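PDB 5DL8: benzoate transport porin BenP from Acinetobacter baumannii AB307-0294, which probably acts as an outer-membrane porin, a beta-barrel of the OprD family that lets small solutes, presumably benzoate among them, cross the outer membrane. Local coordinates for residues V68-P73 and L121-T126; I193-D198 and E223-K228; D317-H322 and G345-A350. All blocks are in the same frame, centred on the assembly; numbering follows the deposited sequence.

Contact 1: V68-P73 and L121-T126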
loop_
_atom_site.group_PDB
_atom_site.type_symbol
_atom_site.label_atom_id
_atom_site.label_comp_id
_atom_site.label_asym_id
_atom_site.label_seq_id
_atom_site.Cartn_x
_atom_site.Cartn_y
_atom_site.Cartn_z
ATOM N N VAL A 68 -23.130 -30.391 -3.981
ATOM C CA VAL A 68 -23.367 -29.633 -5.177
ATOM C C VAL A 68 -24.801 -29.059 -5.046
ATOM O O VAL A 68 -25.739 -29.809 -4.741
ATOM C CB VAL A 68 -23.166 -30.519 -6.455
ATOM C CG1 VAL A 68 -23.624 -29.785 -7.730
ATOM C CG2 VAL A 68 -21.739 -31.059 -6.572
ATOM N N ILE A 69 -24.959 -27.757 -5.255
ATOM C CA ILE A 69 -26.233 -27.022 -5.117
ATOM C C ILE A 69 -26.439 -26.236 -6.396
ATOM O O ILE A 69 -25.603 -25.417 -6.764
ATOM C CB ILE A 69 -26.206 -26.083 -3.885
ATOM C CG1 ILE A 69 -25.921 -26.885 -2.623
ATOM C CG2 ILE A 69 -27.503 -25.323 -3.673
ATOM C CD1 ILE A 69 -25.835 -26.028 -1.384
ATOM N N ALA A 70 -27.522 -26.547 -7.093
ATOM C CA ALA A 70 -27.818 -26.033 -8.437
ATOM C C ALA A 70 -26.618 -26.124 -9.388
ATOM O O ALA A 70 -26.200 -25.093 -9.923
ATOM C CB ALA A 70 -28.316 -24.601 -8.344
ATOM N N ASP A 71 -26.042 -27.325 -9.549
ATOM C CA ASP A 71 -24.885 -27.597 -10.472
ATOM C C ASP A 71 -23.526 -26.986 -10.093
ATOM O O ASP A 71 -22.555 -27.193 -10.833
ATOM C CB ASP A 71 -25.211 -27.254 -11.958
ATOM C CG ASP A 71 -26.264 -28.159 -12.547
ATOM O OD1 ASP A 71 -26.431 -29.301 -12.105
ATOM O OD2 ASP A 71 -26.941 -27.767 -13.506
ATOM N N LYS A 72 -23.429 -26.314 -8.934
ATOM C CA LYS A 72 -22.159 -25.753 -8.410
ATOM C C LYS A 72 -21.706 -26.374 -7.086
ATOM O O LYS A 72 -22.478 -26.392 -6.109
ATOM C CB LYS A 72 -22.269 -24.226 -8.121
ATOM C CG LYS A 72 -23.062 -23.420 -9.098
ATOM C CD LYS A 72 -22.229 -23.266 -10.354
ATOM C CE LYS A 72 -23.076 -22.652 -11.460
ATOM N NZ LYS A 72 -22.132 -22.413 -12.583
ATOM N N PRO A 73 -20.429 -26.802 -7.015
ATOM C CA PRO A 73 -19.978 -27.355 -5.749
ATOM C C PRO A 73 -19.744 -26.316 -4.656
ATOM O O PRO A 73 -19.372 -25.159 -4.928
ATOM C CB PRO A 73 -18.660 -28.063 -6.126
ATOM C CG PRO A 73 -18.220 -27.455 -7.420
ATOM C CD PRO A 73 -19.489 -27.096 -8.119
ATOM N N LEU A 121 -13.914 -20.800 2.032
ATOM C CA LEU A 121 -15.174 -21.491 1.678
ATOM C C LEU A 121 -15.768 -20.801 0.418
ATOM O O LEU A 121 -16.015 -19.600 0.428
ATOM C CB LEU A 121 -16.182 -21.462 2.893
ATOM C CG LEU A 121 -17.509 -22.266 2.811
ATOM C CD1 LEU A 121 -17.344 -23.794 2.765
ATOM C CD2 LEU A 121 -18.537 -21.860 3.923
ATOM N N GLY A 122 -15.974 -21.557 -0.660
ATOM C CA GLY A 122 -16.368 -20.962 -1.950
ATOM C C GLY A 122 -17.694 -21.532 -2.422
ATOM O O GLY A 122 -18.064 -22.677 -2.070
ATOM N N TYR A 123 -18.418 -20.740 -3.211
ATOM C CA TYR A 123 -19.595 -21.216 -3.958
ATOM C C TYR A 123 -19.751 -20.404 -5.293
ATOM O O TYR A 123 -19.906 -19.185 -5.239
ATOM C CB TYR A 123 -20.908 -21.135 -3.105
ATOM C CG TYR A 123 -22.155 -21.550 -3.909
ATOM C CD1 TYR A 123 -22.422 -22.914 -4.170
ATOM C CD2 TYR A 123 -23.073 -20.593 -4.455
ATOM C CE1 TYR A 123 -23.513 -23.295 -4.932
ATOM C CE2 TYR A 123 -24.153 -21.006 -5.250
ATOM C CZ TYR A 123 -24.346 -22.369 -5.453
ATOM O OH TYR A 123 -25.389 -22.855 -6.182
ATOM N N ASP A 124 -19.752 -21.088 -6.461
ATOM C CA ASP A 124 -19.926 -20.418 -7.738
ATOM C C ASP A 124 -18.877 -19.231 -7.906
ATOM O O ASP A 124 -17.700 -19.488 -8.129
ATOM C CB ASP A 124 -21.396 -19.943 -7.878
ATOM C CG ASP A 124 -21.776 -19.544 -9.324
ATOM O OD1 ASP A 124 -21.035 -19.955 -10.259
ATOM O OD2 ASP A 124 -22.808 -18.851 -9.510
ATOM N N LYS A 125 -19.306 -17.966 -7.844
ATOM C CA LYS A 125 -18.387 -16.823 -7.950
ATOM C C LYS A 125 -18.192 -16.055 -6.651
ATOM O O LYS A 125 -17.858 -14.871 -6.661
ATOM C CB LYS A 125 -18.826 -15.931 -9.109
ATOM C CG LYS A 125 -18.587 -16.629 -10.450
ATOM C CD LYS A 125 -19.073 -15.810 -11.647
ATOM C CE LYS A 125 -18.613 -16.499 -12.916
ATOM N NZ LYS A 125 -19.621 -16.305 -13.983
ATOM N N THR A 126 -18.313 -16.775 -5.538
ATOM C CA THR A 126 -18.204 -16.225 -4.196
ATOM C C THR A 126 -17.157 -16.979 -3.338
ATOM O O THR A 126 -16.956 -18.201 -3.451
ATOM C CB THR A 126 -19.579 -16.250 -3.539
ATOM O OG1 THR A 126 -20.496 -15.647 -4.469
ATOM C CG2 THR A 126 -19.616 -15.497 -2.170
HETATM O O HOH W 1 -18.587 -23.608 -7.080
#
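Lys72 and Asp124 face each other with their CA atoms 5.8 Å apart where two beta hairpins of the porin barrel reverse side by side. Ile69 to Lys72 forms a type I' turn and Tyr123 to Thr126 a type II' turn, and each turn is closed by a pair of backbone hydrogen bonds between its first and last residues. The strands they serve, 72-87 and 107-123, are antiparallel neighbours in the wall. At this end a water bridges them, donating to Pro73 O and accepting from Asp124 N, 2.8 Å from each.

Tyr123 spans the gap. With CG anti to the backbone N (chi1 177°), its ring reaches the neighbouring turn, and OH donates to Ile69 O at 2.6 Å. That oxygen lies in the ring plane, yet the hydroxyl sits above the carbonyl plane, on the face opposite the turn's own donor, Lys72 N; one carbonyl thus ties both hairpins together. Lys72 crosses the tyrosine at about a right angle, its CB 3.5 Å from Tyr123 CE1. Bent at chi2 (-74°), the lysine chain leaves the ring for the carboxylate of Asp124, ending in a loose salt bridge of 3.6 Å from Lys72 NZ to Asp124 OD1.

Contact 2: I193-D198 and E223-K228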
loop_
_atom_site.group_PDB
_atom_site.type_symbol
_atom_site.label_atom_id
_atom_site.label_comp_id
_atom_site.label_asym_id
_atom_site.label_seq_id
_atom_site.Cartn_x
_atom_site.Cartn_y
_atom_site.Cartn_z
ATOM N N ILE A 193 -1.801 11.226 22.027
ATOM C CA ILE A 193 -2.807 10.397 22.624
ATOM C C ILE A 193 -3.310 9.404 21.554
ATOM O O ILE A 193 -3.800 9.860 20.465
ATOM C CB ILE A 193 -3.967 11.215 23.172
ATOM C CG1 ILE A 193 -3.515 12.059 24.368
ATOM C CG2 ILE A 193 -5.115 10.281 23.687
ATOM C CD1 ILE A 193 -4.601 13.150 24.764
ATOM N N THR A 194 -3.232 8.089 21.908
ATOM C CA THR A 194 -3.666 6.971 21.084
ATOM C C THR A 194 -5.037 6.376 21.486
ATOM O O THR A 194 -5.242 6.137 22.645
ATOM C CB THR A 194 -2.596 5.843 21.015
ATOM O OG1 THR A 194 -1.402 6.375 20.385
ATOM C CG2 THR A 194 -3.032 4.669 20.041
ATOM N N LYS A 195 -5.937 6.166 20.532
ATOM C CA LYS A 195 -7.165 5.410 20.694
ATOM C C LYS A 195 -7.228 4.269 19.707
ATOM O O LYS A 195 -6.854 4.420 18.541
ATOM C CB LYS A 195 -8.319 6.296 20.453
ATOM C CG LYS A 195 -9.542 5.902 21.296
ATOM C CD LYS A 195 -10.810 6.286 20.529
ATOM C CE LYS A 195 -12.108 6.240 21.346
ATOM N NZ LYS A 195 -13.163 7.019 20.526
ATOM N N GLU A 196 -7.715 3.116 20.175
ATOM C CA GLU A 196 -7.871 1.884 19.369
ATOM C C GLU A 196 -9.284 1.710 18.902
ATOM O O GLU A 196 -10.188 2.162 19.585
ATOM C CB GLU A 196 -7.595 0.656 20.247
ATOM C CG GLU A 196 -6.200 0.637 20.886
ATOM C CD GLU A 196 -5.896 -0.614 21.637
ATOM O OE1 GLU A 196 -6.402 -0.725 22.753
ATOM O OE2 GLU A 196 -5.164 -1.457 21.099
ATOM N N SER A 197 -9.456 0.978 17.817
ATOM C CA SER A 197 -10.745 0.582 17.309
ATOM C C SER A 197 -11.007 -0.893 17.523
ATOM O O SER A 197 -10.094 -1.729 17.336
ATOM C CB SER A 197 -10.707 0.832 15.786
ATOM O OG SER A 197 -11.882 0.365 15.067
ATOM N N ASP A 198 -12.255 -1.243 17.820
ATOM C CA ASP A 198 -12.694 -2.641 17.747
ATOM C C ASP A 198 -12.774 -3.232 16.336
ATOM O O ASP A 198 -12.727 -4.458 16.157
ATOM C CB ASP A 198 -13.989 -2.862 18.507
ATOM C CG ASP A 198 -13.816 -2.693 20.027
ATOM O OD1 ASP A 198 -12.684 -2.749 20.554
ATOM O OD2 ASP A 198 -14.813 -2.505 20.712
ATOM N N GLU A 223 -14.447 1.604 13.457
ATOM C CA GLU A 223 -15.217 1.915 14.682
ATOM C C GLU A 223 -14.494 2.808 15.674
ATOM O O GLU A 223 -13.323 2.530 15.977
ATOM C CB GLU A 223 -15.686 0.663 15.382
ATOM C CG GLU A 223 -16.682 -0.185 14.597
ATOM C CD GLU A 223 -17.095 -1.450 15.329
ATOM O OE1 GLU A 223 -16.847 -1.562 16.551
ATOM O OE2 GLU A 223 -17.629 -2.371 14.686
ATOM N N ASP A 224 -15.138 3.897 16.131
ATOM C CA ASP A 224 -14.667 4.862 17.223
ATOM C C ASP A 224 -13.551 5.785 16.756
ATOM O O ASP A 224 -13.042 6.594 17.511
ATOM C CB ASP A 224 -14.123 4.147 18.504
ATOM C CG ASP A 224 -14.853 2.792 18.845
ATOM O OD1 ASP A 224 -16.029 2.993 19.195
ATOM O OD2 ASP A 224 -14.227 1.586 18.757
ATOM N N LEU A 225 -13.096 5.622 15.501
ATOM C CA LEU A 225 -12.101 6.541 14.915
ATOM C C LEU A 225 -12.765 7.463 13.821
ATOM O O LEU A 225 -12.993 8.654 14.057
ATOM C CB LEU A 225 -10.863 5.745 14.416
ATOM C CG LEU A 225 -10.307 4.683 15.395
ATOM C CD1 LEU A 225 -9.045 3.982 14.859
ATOM C CD2 LEU A 225 -9.939 5.394 16.674
ATOM N N TYR A 226 -13.109 6.916 12.660
ATOM C CA TYR A 226 -13.635 7.707 11.539
ATOM C C TYR A 226 -14.267 6.791 10.468
ATOM O O TYR A 226 -14.021 5.561 10.378
ATOM C CB TYR A 226 -12.569 8.667 10.970
ATOM C CG TYR A 226 -11.299 7.999 10.359
ATOM C CD1 TYR A 226 -11.257 7.603 9.021
ATOM C CD2 TYR A 226 -10.112 7.867 11.109
ATOM C CE1 TYR A 226 -10.096 6.970 8.467
ATOM C CE2 TYR A 226 -8.980 7.294 10.601
ATOM C CZ TYR A 226 -8.963 6.824 9.311
ATOM O OH TYR A 226 -7.802 6.284 8.805
ATOM N N ASN A 227 -15.111 7.419 9.704
ATOM C CA ASN A 227 -15.800 6.804 8.550
ATOM C C ASN A 227 -15.313 7.371 7.263
ATOM O O ASN A 227 -15.079 8.551 7.140
ATOM C CB ASN A 227 -17.301 7.019 8.739
ATOM C CG ASN A 227 -17.808 6.291 9.991
ATOM O OD1 ASN A 227 -17.327 5.199 10.330
ATOM N ND2 ASN A 227 -18.696 6.929 10.731
ATOM N N LYS A 228 -15.067 6.529 6.305
ATOM C CA LYS A 228 -14.426 6.970 5.062
ATOM C C LYS A 228 -15.211 6.521 3.840
ATOM O O LYS A 228 -15.599 5.364 3.720
ATOM C CB LYS A 228 -13.029 6.454 5.040
ATOM C CG LYS A 228 -12.201 6.671 3.777
ATOM C CD LYS A 228 -11.017 5.729 3.942
ATOM C CE LYS A 228 -9.846 5.838 2.939
ATOM N NZ LYS A 228 -8.915 7.004 3.112
#
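Lys195 reaches across to Asp224 with its chain extended beyond CG, and its ammonium group finds a backbone oxygen: NZ donates to Asp224 O at 3.0 Å. The bond lies in the carbonyl plane on a lone pair, while the carboxylate of the same aspartate stays apart from the ammonium. The two side chains cross at about a right angle, which leaves Asp224 CB against the end of the lysine, 3.6 Å from Lys195 NZ. Thr259 OG1 is a second partner of that nitrogen, so the loop between strands 243-255 and 263-275 also helps to fix it.

Asp224 turns its carboxylate toward the other end of the 193-198 segment. There OD2 comes 3.9 Å from Ser197 CA, and it also lies 4.6 Å from Asp198 OD2, a proximity of like charges that is probably eased by the salt bridge between Asp198 and Lys185.

Leu225 supplies the apolar part. Its two methyls divide the work: CD2 lies 3.7 Å from Lys195 O and also beside the lysine CD, while CD1 packs at 3.7 Å on Ser197 CB. The serine's chi1 of 174° turns OG away from its own N, and it donates to Glu223 O at 2.8 Å, again in the carbonyl plane; Gly199 N hydrogen-bonds to the same hydroxyl. The Glu223 carboxylate is engaged elsewhere, in a salt bridge with Arg171.

Two successive carbonyls, of Glu223 and Asp224, are thereby gripped by side chains from the end of a small hairpin (strands 187-190 and 193-196) and the residues that follow, in the long loop that joins barrel strands 165-176 and 200-210. Residues 223-225 connect strands 213-222 and 226-238, and where this barrel hairpin resumes its pairing, Leu225 and Tyr226 both face Leu222: a classic beta bulge.

Contact 3: D317-H322 and G345-A350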
loop_
_atom_site.group_PDB
_atom_site.type_symbol
_atom_site.label_atom_id
_atom_site.label_comp_id
_atom_site.label_asym_id
_atom_site.label_seq_id
_atom_site.Cartn_x
_atom_site.Cartn_y
_atom_site.Cartn_z
ATOM N N ASP A 317 -5.545 21.735 4.019
ATOM C CA ASP A 317 -5.532 22.734 2.973
ATOM C C ASP A 317 -4.522 22.559 1.843
ATOM O O ASP A 317 -4.461 23.413 0.951
ATOM C CB ASP A 317 -5.419 24.134 3.551
ATOM C CG ASP A 317 -6.649 24.561 4.338
ATOM O OD1 ASP A 317 -7.775 24.077 4.147
ATOM O OD2 ASP A 317 -6.542 25.521 5.051
ATOM N N GLU A 318 -3.751 21.470 1.861
ATOM C CA GLU A 318 -2.603 21.352 0.998
ATOM C C GLU A 318 -3.067 21.066 -0.451
ATOM O O GLU A 318 -3.830 20.159 -0.719
ATOM C CB GLU A 318 -1.601 20.280 1.484
ATOM C CG GLU A 318 -0.392 20.109 0.515
ATOM C CD GLU A 318 0.762 19.331 1.117
ATOM O OE1 GLU A 318 0.592 18.616 2.098
ATOM O OE2 GLU A 318 1.919 19.507 0.586
ATOM N N LYS A 319 -2.613 21.917 -1.350
ATOM C CA LYS A 319 -2.663 21.686 -2.801
ATOM C C LYS A 319 -1.255 21.186 -3.276
ATOM O O LYS A 319 -0.169 21.747 -2.974
ATOM C CB LYS A 319 -2.955 22.982 -3.509
ATOM C CG LYS A 319 -4.204 23.711 -3.030
ATOM C CD LYS A 319 -4.348 24.991 -3.918
ATOM C CE LYS A 319 -5.679 25.785 -3.869
ATOM N NZ LYS A 319 -5.689 26.384 -2.498
ATOM N N SER A 320 -1.306 20.158 -4.098
ATOM C CA SER A 320 -0.076 19.574 -4.748
ATOM C C SER A 320 -0.150 19.300 -6.289
ATOM O O SER A 320 -1.209 18.876 -6.843
ATOM C CB SER A 320 0.316 18.348 -3.969
ATOM O OG SER A 320 -0.778 17.446 -3.894
ATOM N N TYR A 321 1.003 19.484 -6.948
ATOM C CA TYR A 321 1.201 19.381 -8.397
ATOM C C TYR A 321 2.228 18.317 -8.633
ATOM O O TYR A 321 3.339 18.384 -8.043
ATOM C CB TYR A 321 1.647 20.725 -9.027
ATOM C CG TYR A 321 0.734 21.879 -8.642
ATOM C CD1 TYR A 321 0.940 22.484 -7.452
ATOM C CD2 TYR A 321 -0.320 22.305 -9.398
ATOM C CE1 TYR A 321 0.143 23.456 -6.968
ATOM C CE2 TYR A 321 -1.150 23.365 -8.929
ATOM C CZ TYR A 321 -0.856 23.933 -7.693
ATOM O OH TYR A 321 -1.517 24.925 -6.981
ATOM N N HIS A 322 1.823 17.301 -9.429
ATOM C CA HIS A 322 2.567 16.009 -9.545
ATOM C C HIS A 322 2.988 15.797 -10.999
ATOM O O HIS A 322 2.203 16.046 -11.955
ATOM C CB HIS A 322 1.696 14.779 -9.083
ATOM C CG HIS A 322 1.173 14.883 -7.681
ATOM N ND1 HIS A 322 1.385 13.909 -6.736
ATOM C CD2 HIS A 322 0.379 15.798 -7.095
ATOM C CE1 HIS A 322 0.771 14.237 -5.625
ATOM N NE2 HIS A 322 0.199 15.404 -5.809
ATOM N N GLY A 345 3.958 20.964 -3.095
ATOM C CA GLY A 345 2.780 21.181 -2.290
ATOM C C GLY A 345 2.905 22.550 -1.568
ATOM O O GLY A 345 4.031 22.974 -1.154
ATOM N N HIS A 346 1.779 23.270 -1.463
ATOM C CA HIS A 346 1.724 24.606 -0.807
ATOM C C HIS A 346 0.353 24.850 -0.246
ATOM O O HIS A 346 -0.501 23.918 -0.314
ATOM C CB HIS A 346 2.133 25.725 -1.802
ATOM C CG HIS A 346 1.116 25.980 -2.869
ATOM N ND1 HIS A 346 0.735 27.238 -3.247
ATOM C CD2 HIS A 346 0.389 25.137 -3.624
ATOM C CE1 HIS A 346 -0.159 27.156 -4.205
ATOM N NE2 HIS A 346 -0.400 25.891 -4.434
ATOM N N ASP A 347 0.129 26.065 0.250
ATOM C CA ASP A 347 -1.152 26.470 0.866
ATOM C C ASP A 347 -1.585 25.727 2.172
ATOM O O ASP A 347 -2.726 25.883 2.640
ATOM C CB ASP A 347 -2.356 26.479 -0.153
ATOM C CG ASP A 347 -2.416 27.747 -0.994
ATOM O OD1 ASP A 347 -1.524 28.628 -0.870
ATOM O OD2 ASP A 347 -3.335 27.831 -1.821
ATOM N N PHE A 348 -0.642 24.985 2.737
ATOM C CA PHE A 348 -0.768 24.473 4.087
ATOM C C PHE A 348 0.088 25.365 5.040
ATOM O O PHE A 348 1.002 26.076 4.624
ATOM C CB PHE A 348 -0.408 22.980 4.224
ATOM C CG PHE A 348 1.031 22.642 3.885
ATOM C CD1 PHE A 348 1.465 22.616 2.541
ATOM C CD2 PHE A 348 1.957 22.353 4.905
ATOM C CE1 PHE A 348 2.815 22.290 2.231
ATOM C CE2 PHE A 348 3.287 22.046 4.608
ATOM C CZ PHE A 348 3.716 22.014 3.235
ATOM N N LYS A 349 -0.212 25.248 6.322
ATOM C CA LYS A 349 0.494 25.971 7.412
ATOM C C LYS A 349 1.314 25.028 8.194
ATOM O O LYS A 349 0.905 23.871 8.388
ATOM C CB LYS A 349 -0.527 26.616 8.370
ATOM C CG LYS A 349 -1.257 27.753 7.695
ATOM C CD LYS A 349 -2.414 28.372 8.465
ATOM C CE LYS A 349 -3.266 29.297 7.561
ATOM N NZ LYS A 349 -2.371 30.089 6.634
ATOM N N ALA A 350 2.471 25.508 8.605
ATOM C CA ALA A 350 3.229 24.892 9.715
ATOM C C ALA A 350 2.561 25.065 11.083
ATOM O O ALA A 350 1.680 25.906 11.245
ATOM C CB ALA A 350 4.639 25.505 9.803
#
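Glu318 lies alongside the ring of Phe348, both side chains pointing the same way, with the carboxylate overlapping one margin of the aromatic face. Carboxylate and ring planes are 35° apart; OE1 stands over the face toward its rim, and OE2 comes within 3.4 Å of Phe348 CE1. Fully stretched from CB outward, the glutamate carries OE2 on to Gly345 CA. OE1 is held by Lys315 N, whereas OE2 lies close to Glu358 OE1, which would probably raise the pKa of one of the two carboxylates.

Next to this pair the two segments run as antiparallel strands. Lys319 and His346 form a hydrogen-bonded pair, with Lys319 N to His346 O at 3.1 Å and His346 N to Lys319 O at 2.9 Å. Ser320 and Gly345 follow as a non-hydrogen-bonded pair whose CA atoms approach to 4.1 Å.

On the face carrying Lys319 and His346, polar groups link up. His346 CG sits between the backbone N and the carbonyl carbon (chi1 71°), which tilts the imidazole back over the neighbouring strand. There NE2 meets Tyr321 OH at 2.9 Å, each ring offering its edge and either atom a possible donor; the ring planes are inclined at 43°. Lys319, bent at its last torsion, brings NZ to Asp347 OD2 in a salt bridge of 2.8 Å that uses the anti lone pair of the oxygen. Asp347 CG in turn lies over one face of His346.

Asp347 marks a corner in its strand, so Phe348 turns off beside Asn356 and Glu358, about 5 Å from the side chain of the calcium ligand Val388. This is the open end of an antiparallel hairpin of the porin barrel, strands 319-328 and 336-349, close to the calcium-binding loop between strands 377-388 and 394-406.

The three contacts illustrate the kinds of contact a beta-barrel makes where its strands stop. Contact 1 joins two short turns at one rim, probably the periplasmic one. In contacts 2 and 3 one segment (193-198, 317-322) closes a long loop and the other (223-228, 345-350) lies by a shorter connection, at what is probably the extracellular side. Contacts 1 and 3 are on opposite sides of the chain's centre, about 51 Å apart between centres; contact 2 is about 37 Å from the first and 26 Å from the third. The Phe348 side chain of contact 3 lies about 10 Å from a bound calcium ion, whereas contacts 1 and 2 lie away from both calcium sites.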